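Uncharacterized protein TP-0789 domain-containing protein (Nitrosomonas europaea ATCC 19718, PDB 3BUU) is of unknown function but, as a member of the LolA superfamily, may bind lipid-modified proteins or other lipids in the bacterial cell envelope. Local coordinates at residues 161-166 / 172-177; 15-20 / 109-114; 120-125 / 151-156; 77-82 / 220-225. All blocks are in the same frame, centred on the assembly; numbering follows the deposited sequence.

Interaction 1. Residues 161-166 / 172-177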
loop_
_atom_site.group_PDB
_atom_site.type_symbol
_atom_site.label_atom_id
_atom_site.label_comp_id
_atom_site.label_asym_id
_atom_site.label_seq_id
_atom_site.Cartn_x
_atom_site.Cartn_y
_atom_site.Cartn_z
ATOM N N ALA A 161 6.168 -5.723 -8.511
ATOM C CA ALA A 161 5.066 -6.614 -8.247
ATOM C C ALA A 161 4.105 -6.640 -9.406
ATOM O O ALA A 161 3.987 -5.694 -10.187
ATOM C CB ALA A 161 4.382 -6.249 -6.941
ATOM N N GLU A 162 3.370 -7.752 -9.462
ATOM C CA GLU A 162 2.236 -7.910 -10.401
ATOM C C GLU A 162 1.012 -8.267 -9.581
ATOM O O GLU A 162 1.078 -9.167 -8.726
ATOM C CB GLU A 162 2.548 -9.014 -11.424
ATOM C CG GLU A 162 3.647 -8.681 -12.420
ATOM C CD GLU A 162 3.930 -9.799 -13.380
ATOM O OE1 GLU A 162 3.440 -10.909 -13.166
ATOM O OE2 GLU A 162 4.702 -9.571 -14.322
ATOM N N PHE A 163 -0.107 -7.580 -9.846
ATOM C CA PHE A 163 -1.319 -7.743 -9.038
ATOM C C PHE A 163 -2.381 -8.369 -9.930
ATOM O O PHE A 163 -2.599 -7.885 -11.047
ATOM C CB PHE A 163 -1.799 -6.363 -8.541
ATOM C CG PHE A 163 -0.799 -5.697 -7.679
ATOM C CD1 PHE A 163 -0.868 -5.870 -6.290
ATOM C CD2 PHE A 163 0.243 -4.940 -8.231
ATOM C CE1 PHE A 163 0.083 -5.287 -5.464
ATOM C CE2 PHE A 163 1.197 -4.345 -7.409
ATOM C CZ PHE A 163 1.111 -4.509 -6.029
ATOM N N TYR A 164 -3.030 -9.416 -9.415
ATOM C CA TYR A 164 -3.976 -10.210 -10.204
ATOM C C TYR A 164 -5.362 -10.135 -9.621
ATOM O O TYR A 164 -5.551 -9.927 -8.392
ATOM C CB TYR A 164 -3.496 -11.664 -10.222
ATOM C CG TYR A 164 -2.272 -11.804 -11.075
ATOM C CD1 TYR A 164 -2.361 -12.181 -12.429
ATOM C CD2 TYR A 164 -1.003 -11.555 -10.548
ATOM C CE1 TYR A 164 -1.236 -12.293 -13.237
ATOM C CE2 TYR A 164 0.148 -11.634 -11.361
ATOM C CZ TYR A 164 0.015 -12.016 -12.706
ATOM O OH TYR A 164 1.064 -12.114 -13.590
ATOM N N SER A 165 -6.334 -10.316 -10.519
ATOM C CA SER A 165 -7.743 -10.286 -10.140
ATOM C C SER A 165 -8.167 -11.536 -9.448
ATOM O O SER A 165 -7.414 -12.509 -9.392
ATOM C CB SER A 165 -8.557 -10.135 -11.385
ATOM O OG SER A 165 -8.666 -11.373 -12.084
ATOM N N VAL A 166 -9.416 -11.529 -8.981
ATOM C CA VAL A 166 -9.980 -12.687 -8.291
ATOM C C VAL A 166 -10.057 -13.921 -9.199
ATOM O O VAL A 166 -10.223 -15.041 -8.701
ATOM C CB VAL A 166 -11.400 -12.396 -7.704
ATOM C CG1 VAL A 166 -11.369 -11.221 -6.718
ATOM C CG2 VAL A 166 -12.402 -12.111 -8.826
ATOM N N LYS A 172 -2.467 -4.820 -12.696
ATOM C CA LYS A 172 -1.561 -3.691 -12.635
ATOM C C LYS A 172 -0.222 -4.211 -12.158
ATOM O O LYS A 172 -0.107 -5.340 -11.700
ATOM C CB LYS A 172 -2.094 -2.563 -11.727
ATOM C CG LYS A 172 -2.200 -2.926 -10.282
ATOM C CD LYS A 172 -2.839 -1.849 -9.414
ATOM C CE LYS A 172 -2.728 -2.163 -7.919
ATOM N NZ LYS A 172 -3.533 -1.203 -7.133
ATOM N N THR A 173 0.778 -3.356 -12.285
ATOM C CA THR A 173 2.111 -3.672 -11.850
ATOM C C THR A 173 2.630 -2.514 -11.009
ATOM O O THR A 173 2.157 -1.384 -11.129
ATOM C CB THR A 173 3.048 -3.869 -13.066
ATOM O OG1 THR A 173 3.048 -2.678 -13.850
ATOM C CG2 THR A 173 2.627 -5.036 -13.928
ATOM N N SER A 174 3.578 -2.794 -10.129
ATOM C CA SER A 174 4.229 -1.756 -9.376
ATOM C C SER A 174 5.741 -1.925 -9.456
ATOM O O SER A 174 6.246 -3.025 -9.681
ATOM C CB SER A 174 3.784 -1.737 -7.928
ATOM O OG SER A 174 4.233 -2.914 -7.309
ATOM N N ARG A 175 6.433 -0.820 -9.266
ATOM C CA ARG A 175 7.887 -0.783 -9.133
ATOM C C ARG A 175 8.239 0.058 -7.910
ATOM O O ARG A 175 7.612 1.073 -7.645
ATOM C CB ARG A 175 8.507 -0.070 -10.361
ATOM C CG ARG A 175 8.245 -0.691 -11.664
ATOM C CD ARG A 175 9.077 0.017 -12.739
ATOM N NE ARG A 175 9.028 1.490 -12.838
ATOM C CZ ARG A 175 8.110 2.176 -13.521
ATOM N NH1 ARG A 175 7.085 1.553 -14.099
ATOM N NH2 ARG A 175 8.195 3.495 -13.604
ATOM N N TYR A 176 9.274 -0.386 -7.200
ATOM C CA TYR A 176 9.757 0.281 -5.995
ATOM C C TYR A 176 11.028 1.049 -6.363
ATOM O O TYR A 176 11.968 0.443 -6.856
ATOM C CB TYR A 176 10.081 -0.778 -4.956
ATOM C CG TYR A 176 8.906 -1.553 -4.443
ATOM C CD1 TYR A 176 8.276 -1.173 -3.258
ATOM C CD2 TYR A 176 8.421 -2.660 -5.137
ATOM C CE1 TYR A 176 7.232 -1.880 -2.750
ATOM C CE2 TYR A 176 7.356 -3.354 -4.639
ATOM C CZ TYR A 176 6.747 -2.983 -3.446
ATOM O OH TYR A 176 5.668 -3.701 -2.957
ATOM N N GLU A 177 11.087 2.325 -6.014
ATOM C CA GLU A 177 12.181 3.169 -6.444
ATOM C C GLU A 177 12.588 4.170 -5.348
ATOM O O GLU A 177 11.915 4.318 -4.322
ATOM C CB GLU A 177 11.827 3.899 -7.753
ATOM C CG GLU A 177 11.636 2.916 -8.908
ATOM C CD GLU A 177 11.596 3.481 -10.281
ATOM O OE1 GLU A 177 11.694 4.707 -10.408
ATOM O OE2 GLU A 177 11.416 2.680 -11.239
#
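F163 carries its ring beside the backbone N (chi1 -61°), while K172 sets CG between its own N and carbonyl carbon (chi1 65°) and then runs extended across the ring. K172 CE stands over one face, 4.3 Å from the centroid of the F163 ring, in a CH-pi contact. A long methylene chain suits this place: its carbons pack on the aromatic while NZ goes on to a salt bridge with D105 and hydrogen bonds to Q100 and Y144. At the ring edge, S174 OG lies 3.4 Å from F163 CE2 and equally close to A161 CB, a place suited to small side chains. A161 with S174 is a hydrogen-bonded antiparallel pair, A161 N to S174 O measuring 2.9 Å; F163 N also donates to K172 O, whereas K172 N to F163 O is weak. E162 and T173 lie side by side on the other face. The hairpin of strands 158-164 and 170-182 is flanked by strand 146-152 beyond the first and strand 185-195 beyond the second.

Interaction 2. Residues 15-20 / 109-114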
loop_
_atom_site.group_PDB
_atom_site.type_symbol
_atom_site.label_atom_id
_atom_site.label_comp_id
_atom_site.label_asym_id
_atom_site.label_seq_id
_atom_site.Cartn_x
_atom_site.Cartn_y
_atom_site.Cartn_z
ATOM N N LYS A 15 11.443 -10.015 5.309
ATOM C CA LYS A 15 12.569 -9.126 5.060
ATOM C C LYS A 15 12.200 -8.025 4.103
ATOM O O LYS A 15 12.587 -6.861 4.312
ATOM C CB LYS A 15 13.817 -9.880 4.621
ATOM C CG LYS A 15 14.368 -10.758 5.737
ATOM C CD LYS A 15 15.436 -11.734 5.346
ATOM C CE LYS A 15 15.787 -12.620 6.551
ATOM N NZ LYS A 15 16.300 -11.808 7.688
ATOM N N ALA A 16 11.462 -8.355 3.058
ATOM C CA ALA A 16 11.000 -7.322 2.129
ATOM C C ALA A 16 10.037 -6.336 2.827
ATOM O O ALA A 16 10.138 -5.108 2.646
ATOM C CB ALA A 16 10.369 -7.976 0.906
ATOM N N ASP A 17 9.098 -6.868 3.625
ATOM C CA ASP A 17 8.204 -6.000 4.392
ATOM C C ASP A 17 8.961 -5.045 5.307
ATOM O O ASP A 17 8.585 -3.873 5.424
ATOM C CB ASP A 17 7.282 -6.805 5.301
ATOM C CG ASP A 17 6.033 -7.394 4.649
ATOM O OD1 ASP A 17 5.607 -6.974 3.564
ATOM O OD2 ASP A 17 5.453 -8.295 5.337
ATOM N N GLU A 18 9.996 -5.554 5.989
ATOM C CA GLU A 18 10.727 -4.722 6.929
ATOM C C GLU A 18 11.610 -3.677 6.248
ATOM O O GLU A 18 11.939 -2.681 6.879
ATOM C CB GLU A 18 11.478 -5.572 7.920
ATOM C CG GLU A 18 12.722 -6.107 7.441
ATOM C CD GLU A 18 13.377 -7.044 8.459
ATOM O OE1 GLU A 18 12.791 -7.287 9.537
ATOM O OE2 GLU A 18 14.472 -7.533 8.184
ATOM N N ILE A 19 11.945 -3.885 4.974
ATOM C CA ILE A 19 12.596 -2.856 4.190
ATOM C C ILE A 19 11.590 -1.777 3.766
ATOM O O ILE A 19 11.914 -0.591 3.801
ATOM C CB ILE A 19 13.351 -3.487 3.031
ATOM C CG1 ILE A 19 14.593 -4.184 3.587
ATOM C CG2 ILE A 19 13.660 -2.465 1.943
ATOM C CD1 ILE A 19 15.218 -5.151 2.605
ATOM N N ARG A 20 10.412 -2.194 3.331
ATOM C CA ARG A 20 9.419 -1.237 2.904
ATOM C C ARG A 20 9.042 -0.289 4.050
ATOM O O ARG A 20 9.027 0.935 3.853
ATOM C CB ARG A 20 8.215 -2.009 2.406
ATOM C CG ARG A 20 6.950 -1.179 2.059
ATOM C CD ARG A 20 7.029 -0.392 0.759
ATOM N NE ARG A 20 5.649 0.013 0.437
ATOM C CZ ARG A 20 5.150 1.264 0.373
ATOM N NH1 ARG A 20 5.918 2.362 0.618
ATOM N NH2 ARG A 20 3.852 1.395 0.084
ATOM N N ALA A 109 0.069 -2.099 5.974
ATOM C CA ALA A 109 1.497 -1.900 6.155
ATOM C C ALA A 109 2.297 -2.973 5.444
ATOM O O ALA A 109 3.354 -2.690 4.869
ATOM C CB ALA A 109 1.841 -1.895 7.640
ATOM N N ASN A 110 1.791 -4.201 5.491
ATOM C CA ASN A 110 2.645 -5.368 5.221
ATOM C C ASN A 110 1.962 -6.397 4.395
ATOM O O ASN A 110 0.739 -6.533 4.494
ATOM C CB ASN A 110 3.053 -5.976 6.551
ATOM C CG ASN A 110 3.892 -4.988 7.368
ATOM O OD1 ASN A 110 4.871 -4.490 6.846
ATOM N ND2 ASN A 110 3.476 -4.642 8.580
ATOM N N PHE A 111 2.709 -7.153 3.589
ATOM C CA PHE A 111 2.132 -8.328 2.946
ATOM C C PHE A 111 1.981 -9.484 3.941
ATOM O O PHE A 111 1.008 -10.243 3.860
ATOM C CB PHE A 111 3.026 -8.788 1.803
ATOM C CG PHE A 111 3.047 -7.860 0.621
ATOM C CD1 PHE A 111 1.902 -7.616 -0.134
ATOM C CD2 PHE A 111 4.240 -7.260 0.260
ATOM C CE1 PHE A 111 1.962 -6.746 -1.254
ATOM C CE2 PHE A 111 4.293 -6.439 -0.866
ATOM C CZ PHE A 111 3.141 -6.183 -1.603
ATOM N N THR A 112 2.948 -9.657 4.837
ATOM C CA THR A 112 2.894 -10.748 5.826
ATOM C C THR A 112 1.597 -10.643 6.598
ATOM O O THR A 112 1.206 -9.547 7.025
ATOM C CB THR A 112 4.091 -10.689 6.750
ATOM O OG1 THR A 112 5.288 -10.923 6.005
ATOM C CG2 THR A 112 4.028 -11.753 7.845
ATOM N N GLY A 113 0.932 -11.787 6.760
ATOM C CA GLY A 113 -0.335 -11.875 7.485
ATOM C C GLY A 113 -1.552 -11.835 6.569
ATOM O O GLY A 113 -2.621 -12.338 6.912
ATOM N N ASP A 114 -1.412 -11.206 5.408
ATOM C CA ASP A 114 -2.517 -11.115 4.447
ATOM C C ASP A 114 -2.409 -12.140 3.322
ATOM O O ASP A 114 -3.376 -12.403 2.632
ATOM C CB ASP A 114 -2.564 -9.719 3.810
ATOM C CG ASP A 114 -3.196 -8.660 4.682
ATOM O OD1 ASP A 114 -3.630 -9.011 5.822
ATOM O OD2 ASP A 114 -3.268 -7.480 4.198
HETATM O O HOH W 1 6.017 -3.219 4.509
#
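D17, on the last turns of helix 9-20, faces the irregular segment 109-114, the two backbones coming nearest at the CA atoms of D17 and N110, 5.7 Å apart. The loop turns the successive N-H groups of F111 and T112 toward the helix, and a water lies within hydrogen-bonding distance of both D17 O and A109 O.

With its CG beside the backbone N (chi1 -82°), D17 presents both carboxylate oxygens to those amides. F111 N meets D17 OD1 at 2.9 Å on the syn side, tilted from the carboxylate plane, whereas T112 N uses the syn lone pair of D17 OD2, also at 2.9 Å. T112 OG1 donates to D17 OD2 on the anti side, well out of the carboxylate plane, at 2.7 Å, which gives that oxygen two donors and fixes the carboxylate's rotation. N110 OD1 turns instead to Q23, and the F111 ring packs on L13 and Y176. A leucine in place of D17 would probably leave both loop amides and the threonine hydroxyl without their acceptor and free the loop to shift against the helix. A buried helix carboxylate thus accepts from two consecutive loop N-H groups and a hydroxyl, joining helix 9-20 to the loop between helix 103-107 and strand 115-125 of the LolA-like fold.

Interaction 3. Residues 120-125 / 151-156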
loop_
_atom_site.group_PDB
_atom_site.type_symbol
_atom_site.label_atom_id
_atom_site.label_comp_id
_atom_site.label_asym_id
_atom_site.label_seq_id
_atom_site.Cartn_x
_atom_site.Cartn_y
_atom_site.Cartn_z
ATOM N N LEU A 120 7.688 -18.991 -6.412
ATOM C CA LEU A 120 7.192 -19.414 -7.723
ATOM C C LEU A 120 8.386 -19.797 -8.575
ATOM O O LEU A 120 8.413 -20.875 -9.180
ATOM C CB LEU A 120 6.348 -18.291 -8.351
ATOM C CG LEU A 120 5.845 -18.654 -9.754
ATOM C CD1 LEU A 120 4.939 -19.904 -9.709
ATOM C CD2 LEU A 120 5.109 -17.450 -10.269
ATOM N N ARG A 121 9.372 -18.917 -8.667
ATOM C CA ARG A 121 10.554 -19.135 -9.469
ATOM C C ARG A 121 11.599 -18.129 -9.044
ATOM O O ARG A 121 11.275 -17.154 -8.376
ATOM C CB ARG A 121 10.251 -18.989 -10.982
ATOM C CG ARG A 121 9.773 -17.606 -11.376
ATOM C CD ARG A 121 9.470 -17.492 -12.878
ATOM N NE ARG A 121 8.909 -16.153 -13.227
ATOM C CZ ARG A 121 7.618 -15.822 -13.310
ATOM N NH1 ARG A 121 6.661 -16.717 -13.119
ATOM N NH2 ARG A 121 7.287 -14.556 -13.581
ATOM N N ASN A 122 12.832 -18.362 -9.454
ATOM C CA ASN A 122 13.856 -17.330 -9.458
ATOM C C ASN A 122 13.990 -16.733 -10.834
ATOM O O ASN A 122 13.794 -17.444 -11.809
ATOM C CB ASN A 122 15.161 -17.959 -8.928
ATOM C CG ASN A 122 15.048 -18.332 -7.429
ATOM O OD1 ASN A 122 14.594 -17.549 -6.630
ATOM N ND2 ASN A 122 15.380 -19.560 -7.087
ATOM N N GLU A 123 14.291 -15.446 -10.933
ATOM C CA GLU A 123 14.523 -14.795 -12.218
ATOM C C GLU A 123 15.773 -13.948 -12.160
ATOM O O GLU A 123 16.036 -13.307 -11.156
ATOM C CB GLU A 123 13.375 -13.840 -12.574
ATOM C CG GLU A 123 12.142 -14.417 -13.122
ATOM C CD GLU A 123 11.123 -13.410 -13.649
ATOM O OE1 GLU A 123 11.388 -12.206 -13.856
ATOM O OE2 GLU A 123 10.021 -13.914 -13.919
ATOM N N SER A 124 16.521 -13.943 -13.250
ATOM C CA SER A 124 17.659 -13.075 -13.427
ATOM C C SER A 124 17.238 -11.988 -14.401
ATOM O O SER A 124 16.669 -12.262 -15.448
ATOM C CB SER A 124 18.820 -13.861 -14.052
ATOM O OG SER A 124 19.167 -14.974 -13.251
ATOM N N ILE A 125 17.493 -10.753 -14.059
ATOM C CA ILE A 125 17.194 -9.686 -14.971
ATOM C C ILE A 125 18.520 -8.972 -14.831
ATOM O O ILE A 125 18.763 -8.294 -13.824
ATOM C CB ILE A 125 15.912 -8.859 -14.542
ATOM C CG1 ILE A 125 14.653 -9.745 -14.390
ATOM C CG2 ILE A 125 15.641 -7.691 -15.492
ATOM C CD1 ILE A 125 13.413 -9.008 -13.795
ATOM N N VAL A 151 11.734 -10.019 -5.220
ATOM C CA VAL A 151 12.548 -9.613 -4.094
ATOM C C VAL A 151 14.000 -9.884 -4.477
ATOM O O VAL A 151 14.362 -11.012 -4.844
ATOM C CB VAL A 151 12.142 -10.375 -2.816
ATOM C CG1 VAL A 151 13.059 -9.954 -1.667
ATOM C CG2 VAL A 151 10.704 -10.099 -2.448
ATOM N N ASN A 152 14.830 -8.850 -4.403
ATOM C CA ASN A 152 16.250 -9.020 -4.752
ATOM C C ASN A 152 16.908 -10.026 -3.824
ATOM O O ASN A 152 16.810 -9.919 -2.600
ATOM C CB ASN A 152 16.912 -7.656 -4.601
ATOM C CG ASN A 152 18.229 -7.565 -5.304
ATOM O OD1 ASN A 152 19.046 -8.431 -5.175
ATOM N ND2 ASN A 152 18.454 -6.494 -6.002
ATOM N N GLN A 153 17.601 -11.013 -4.388
ATOM C CA GLN A 153 18.229 -12.040 -3.556
ATOM C C GLN A 153 19.386 -11.477 -2.764
ATOM O O GLN A 153 19.761 -12.033 -1.741
ATOM C CB GLN A 153 18.745 -13.180 -4.397
ATOM C CG GLN A 153 17.634 -13.973 -5.091
ATOM C CD GLN A 153 18.149 -15.205 -5.789
ATOM O OE1 GLN A 153 19.333 -15.528 -5.716
ATOM N NE2 GLN A 153 17.288 -15.854 -6.531
ATOM N N SER A 154 20.005 -10.403 -3.241
ATOM C CA SER A 154 21.211 -9.901 -2.613
ATOM C C SER A 154 20.905 -9.226 -1.285
ATOM O O SER A 154 21.682 -9.377 -0.345
ATOM C CB SER A 154 21.949 -8.911 -3.556
ATOM O OG SER A 154 21.228 -7.736 -3.801
ATOM N N ASN A 155 19.841 -8.435 -1.217
ATOM C CA ASN A 155 19.572 -7.556 -0.069
ATOM C C ASN A 155 18.099 -7.556 0.336
ATOM O O ASN A 155 17.725 -6.761 1.185
ATOM C CB ASN A 155 20.040 -6.133 -0.359
ATOM C CG ASN A 155 19.417 -5.558 -1.592
ATOM O OD1 ASN A 155 18.462 -6.094 -2.148
ATOM N ND2 ASN A 155 19.992 -4.458 -2.060
ATOM N N PHE A 156 17.283 -8.442 -0.251
ATOM C CA PHE A 156 15.869 -8.580 0.091
ATOM C C PHE A 156 15.036 -7.379 -0.230
ATOM O O PHE A 156 13.895 -7.280 0.218
ATOM C CB PHE A 156 15.658 -9.045 1.545
ATOM C CG PHE A 156 16.335 -10.353 1.827
ATOM C CD1 PHE A 156 15.742 -11.566 1.477
ATOM C CD2 PHE A 156 17.576 -10.357 2.448
ATOM C CE1 PHE A 156 16.378 -12.783 1.733
ATOM C CE2 PHE A 156 18.222 -11.564 2.725
ATOM C CZ PHE A 156 17.636 -12.770 2.368
#
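A sparse polar contact at the surface, made by one side chain from each segment, brings N122 on the outermost strand 115-125 near Q153, just past the end of strand 146-152. N122 OD1 lies 3.2 Å from Q153 NE2, and the two amide planes stand 75° apart, the side chains crossing at about a right angle. Q153 reaches this far because its chain is extended beyond CG (chi2 -173°), which delivers NE2 to the shorter asparagine; polar amides suit this surface position. Each segment also has side-chain bonds of its own. R121 grips E123 side-on, NE and NH2 both going to OE2, with NE at 2.6 Å in a salt bridge, and E123 OE1 accepts a hydrogen bond from W150 NE1. In segment 151-156, N152 OD1 accepts from S154 N at 2.9 Å, forming an Asx turn, and from S154 OG at 2.7 Å. Strand 128-137 runs between the two segments, its Y131 touched by both N122 and Q153, while V151 and F156 pack on helix 9-20.

Interaction 4. Residues 77-82 / 220-225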
loop_
_atom_site.group_PDB
_atom_site.type_symbol
_atom_site.label_atom_id
_atom_site.label_comp_id
_atom_site.label_asym_id
_atom_site.label_seq_id
_atom_site.Cartn_x
_atom_site.Cartn_y
_atom_site.Cartn_z
ATOM N N ASP A 77 -11.530 -4.340 7.941
ATOM C CA ASP A 77 -12.689 -3.501 7.656
ATOM C C ASP A 77 -12.320 -2.022 7.638
ATOM O O ASP A 77 -11.522 -1.581 8.468
ATOM C CB ASP A 77 -13.748 -3.751 8.708
ATOM C CG ASP A 77 -14.331 -5.159 8.635
ATOM O OD1 ASP A 77 -14.873 -5.540 7.584
ATOM O OD2 ASP A 77 -14.199 -5.892 9.621
ATOM N N LEU A 78 -12.909 -1.286 6.689
ATOM C CA LEU A 78 -12.699 0.135 6.549
ATOM C C LEU A 78 -13.984 0.889 6.747
ATOM O O LEU A 78 -15.018 0.519 6.225
ATOM C CB LEU A 78 -12.214 0.523 5.161
ATOM C CG LEU A 78 -11.003 -0.203 4.644
ATOM C CD1 LEU A 78 -10.676 0.298 3.234
ATOM C CD2 LEU A 78 -9.852 0.039 5.549
ATOM N N TRP A 79 -13.888 1.984 7.481
ATOM C CA TRP A 79 -14.974 2.971 7.650
ATOM C C TRP A 79 -14.496 4.229 6.961
ATOM O O TRP A 79 -13.371 4.714 7.226
ATOM C CB TRP A 79 -15.246 3.285 9.143
ATOM C CG TRP A 79 -16.071 2.244 9.936
ATOM C CD1 TRP A 79 -15.681 1.559 11.059
ATOM C CD2 TRP A 79 -17.433 1.843 9.690
ATOM N NE1 TRP A 79 -16.691 0.731 11.490
ATOM C CE2 TRP A 79 -17.783 0.899 10.681
ATOM C CE3 TRP A 79 -18.379 2.182 8.726
ATOM C CZ2 TRP A 79 -19.024 0.269 10.706
ATOM C CZ3 TRP A 79 -19.633 1.568 8.771
ATOM C CH2 TRP A 79 -19.937 0.630 9.756
ATOM N N VAL A 80 -15.347 4.788 6.114
ATOM C CA VAL A 80 -14.998 5.954 5.341
ATOM C C VAL A 80 -15.928 7.121 5.721
ATOM O O VAL A 80 -17.160 6.970 5.792
ATOM C CB VAL A 80 -15.067 5.636 3.855
ATOM C CG1 VAL A 80 -14.621 6.865 3.050
ATOM C CG2 VAL A 80 -14.221 4.404 3.537
ATOM N N PHE A 81 -15.335 8.250 6.052
ATOM C CA PHE A 81 -16.060 9.412 6.562
ATOM C C PHE A 81 -16.233 10.381 5.371
ATOM O O PHE A 81 -15.220 10.749 4.777
ATOM C CB PHE A 81 -15.239 9.991 7.719
ATOM C CG PHE A 81 -15.120 9.033 8.884
ATOM C CD1 PHE A 81 -15.929 9.177 9.987
ATOM C CD2 PHE A 81 -14.272 7.925 8.814
ATOM C CE1 PHE A 81 -15.851 8.287 11.040
ATOM C CE2 PHE A 81 -14.203 7.005 9.847
ATOM C CZ PHE A 81 -14.994 7.171 10.962
HETATM N N MSE A 82 -17.493 10.726 5.024
HETATM C CA MSE A 82 -17.890 11.496 3.795
HETATM C C MSE A 82 -18.836 12.631 4.192
HETATM O O MSE A 82 -19.661 12.435 5.074
HETATM C CB MSE A 82 -18.667 10.608 2.801
HETATM C CG MSE A 82 -17.881 9.474 2.175
HETATM SE SE MSE A 82 -16.345 10.009 1.088
HETATM C CE MSE A 82 -17.176 10.702 -0.548
ATOM N N PHE A 220 -8.310 4.737 17.309
ATOM C CA PHE A 220 -8.857 4.062 16.132
ATOM C C PHE A 220 -10.344 3.877 16.321
ATOM O O PHE A 220 -10.845 2.760 16.453
ATOM C CB PHE A 220 -8.079 2.784 15.889
ATOM C CG PHE A 220 -6.662 3.055 15.500
ATOM C CD1 PHE A 220 -6.370 3.588 14.239
ATOM C CD2 PHE A 220 -5.634 2.843 16.393
ATOM C CE1 PHE A 220 -5.049 3.863 13.893
ATOM C CE2 PHE A 220 -4.335 3.111 16.065
ATOM C CZ PHE A 220 -4.024 3.621 14.806
ATOM N N THR A 221 -11.061 5.014 16.346
ATOM C CA THR A 221 -12.519 5.038 16.582
ATOM C C THR A 221 -13.169 6.117 15.719
ATOM O O THR A 221 -12.540 7.077 15.295
ATOM C CB THR A 221 -12.857 5.390 18.028
ATOM O OG1 THR A 221 -12.565 6.777 18.246
ATOM C CG2 THR A 221 -12.144 4.485 19.023
ATOM N N LYS A 222 -14.471 5.936 15.497
ATOM C CA LYS A 222 -15.264 6.927 14.799
ATOM C C LYS A 222 -15.286 8.272 15.501
ATOM O O LYS A 222 -15.215 9.300 14.858
ATOM C CB LYS A 222 -16.684 6.402 14.601
ATOM C CG LYS A 222 -16.755 5.100 13.824
ATOM C CD LYS A 222 -18.216 4.672 13.695
ATOM C CE LYS A 222 -18.344 3.304 13.044
ATOM N NZ LYS A 222 -19.778 2.940 12.849
ATOM N N ASP A 223 -15.248 8.261 16.831
ATOM C CA ASP A 223 -15.260 9.513 17.581
ATOM C C ASP A 223 -13.999 10.335 17.367
ATOM O O ASP A 223 -14.065 11.561 17.275
ATOM C CB ASP A 223 -15.468 9.250 19.063
ATOM C CG ASP A 223 -16.872 8.843 19.372
ATOM O OD1 ASP A 223 -17.811 9.317 18.686
ATOM O OD2 ASP A 223 -17.035 8.023 20.294
ATOM N N TYR A 224 -12.842 9.661 17.246
ATOM C CA TYR A 224 -11.618 10.375 17.043
ATOM C C TYR A 224 -11.653 11.149 15.706
ATOM O O TYR A 224 -11.011 12.173 15.545
ATOM C CB TYR A 224 -10.474 9.378 17.131
ATOM C CG TYR A 224 -9.110 9.942 16.928
ATOM C CD1 TYR A 224 -8.445 10.612 17.961
ATOM C CD2 TYR A 224 -8.468 9.828 15.713
ATOM C CE1 TYR A 224 -7.165 11.125 17.761
ATOM C CE2 TYR A 224 -7.184 10.335 15.501
ATOM C CZ TYR A 224 -6.539 10.976 16.540
ATOM O OH TYR A 224 -5.265 11.445 16.344
ATOM N N LEU A 225 -12.396 10.614 14.729
ATOM C CA LEU A 225 -12.420 11.197 13.377
ATOM C C LEU A 225 -13.593 12.153 13.117
ATOM O O LEU A 225 -13.842 12.538 11.981
ATOM C CB LEU A 225 -12.341 10.079 12.335
ATOM C CG LEU A 225 -10.992 9.364 12.326
ATOM C CD1 LEU A 225 -11.060 8.174 11.382
ATOM C CD2 LEU A 225 -9.924 10.328 11.855
#
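Cation-pi and CH-pi contacts join W79 and K222 in one of two modelled positions of W79, so they are less certain. The lysine, extended beyond CG (chi2 180°), brings CE and NZ over one face of the indole: K222 NZ is 3.7 Å from the centroid of the W79 six-membered ring, and K222 CE is 3.5 Å from that of the five-membered ring. An electron-rich indole suits both the ammonium and the methylene beside it. Strand 77-81 lies between 70-74 and 89-91 among the antiparallel strands of the LolA-like fold, and segment 220-225 follows the last strand, its turn held by an ST motif, T221 OG1 accepting Y224 N at 3.1 Å.

Apolar packing gathers at F81. L225 CB sits over the ring centre, 4.1 Å from the F81 centroid, and L225 CD1 approaches F81 CE2 at 3.7 Å. K222 CA meets the ring at its edge, 3.9 Å from F81 CZ. Were F81 an alanine, L225 would probably lose its aromatic cover, with a gap opening beside K222.

How the interactions relate
Interactions 1, 2 and 3 form a cluster around helix 9-20, while interaction 4 stands apart. Interaction 2 touches interaction 1 through Y176, whose OH lies 3.7 Å from F111 CE2 and whose CE1 lies 3.8 Å from R20 CD. It also touches interaction 3, I19 CD1 resting 3.3 Å from N155 O. Interactions 1 and 3, with centres about 16 Å apart, do not touch but involve the neighbouring strands 146-152 and 158-164. Interaction 4 lies across the chain's centre from both, with its centre about 39 Å from that of interaction 3; it closes a long loop of chain inside which interactions 1 and 3 are nested.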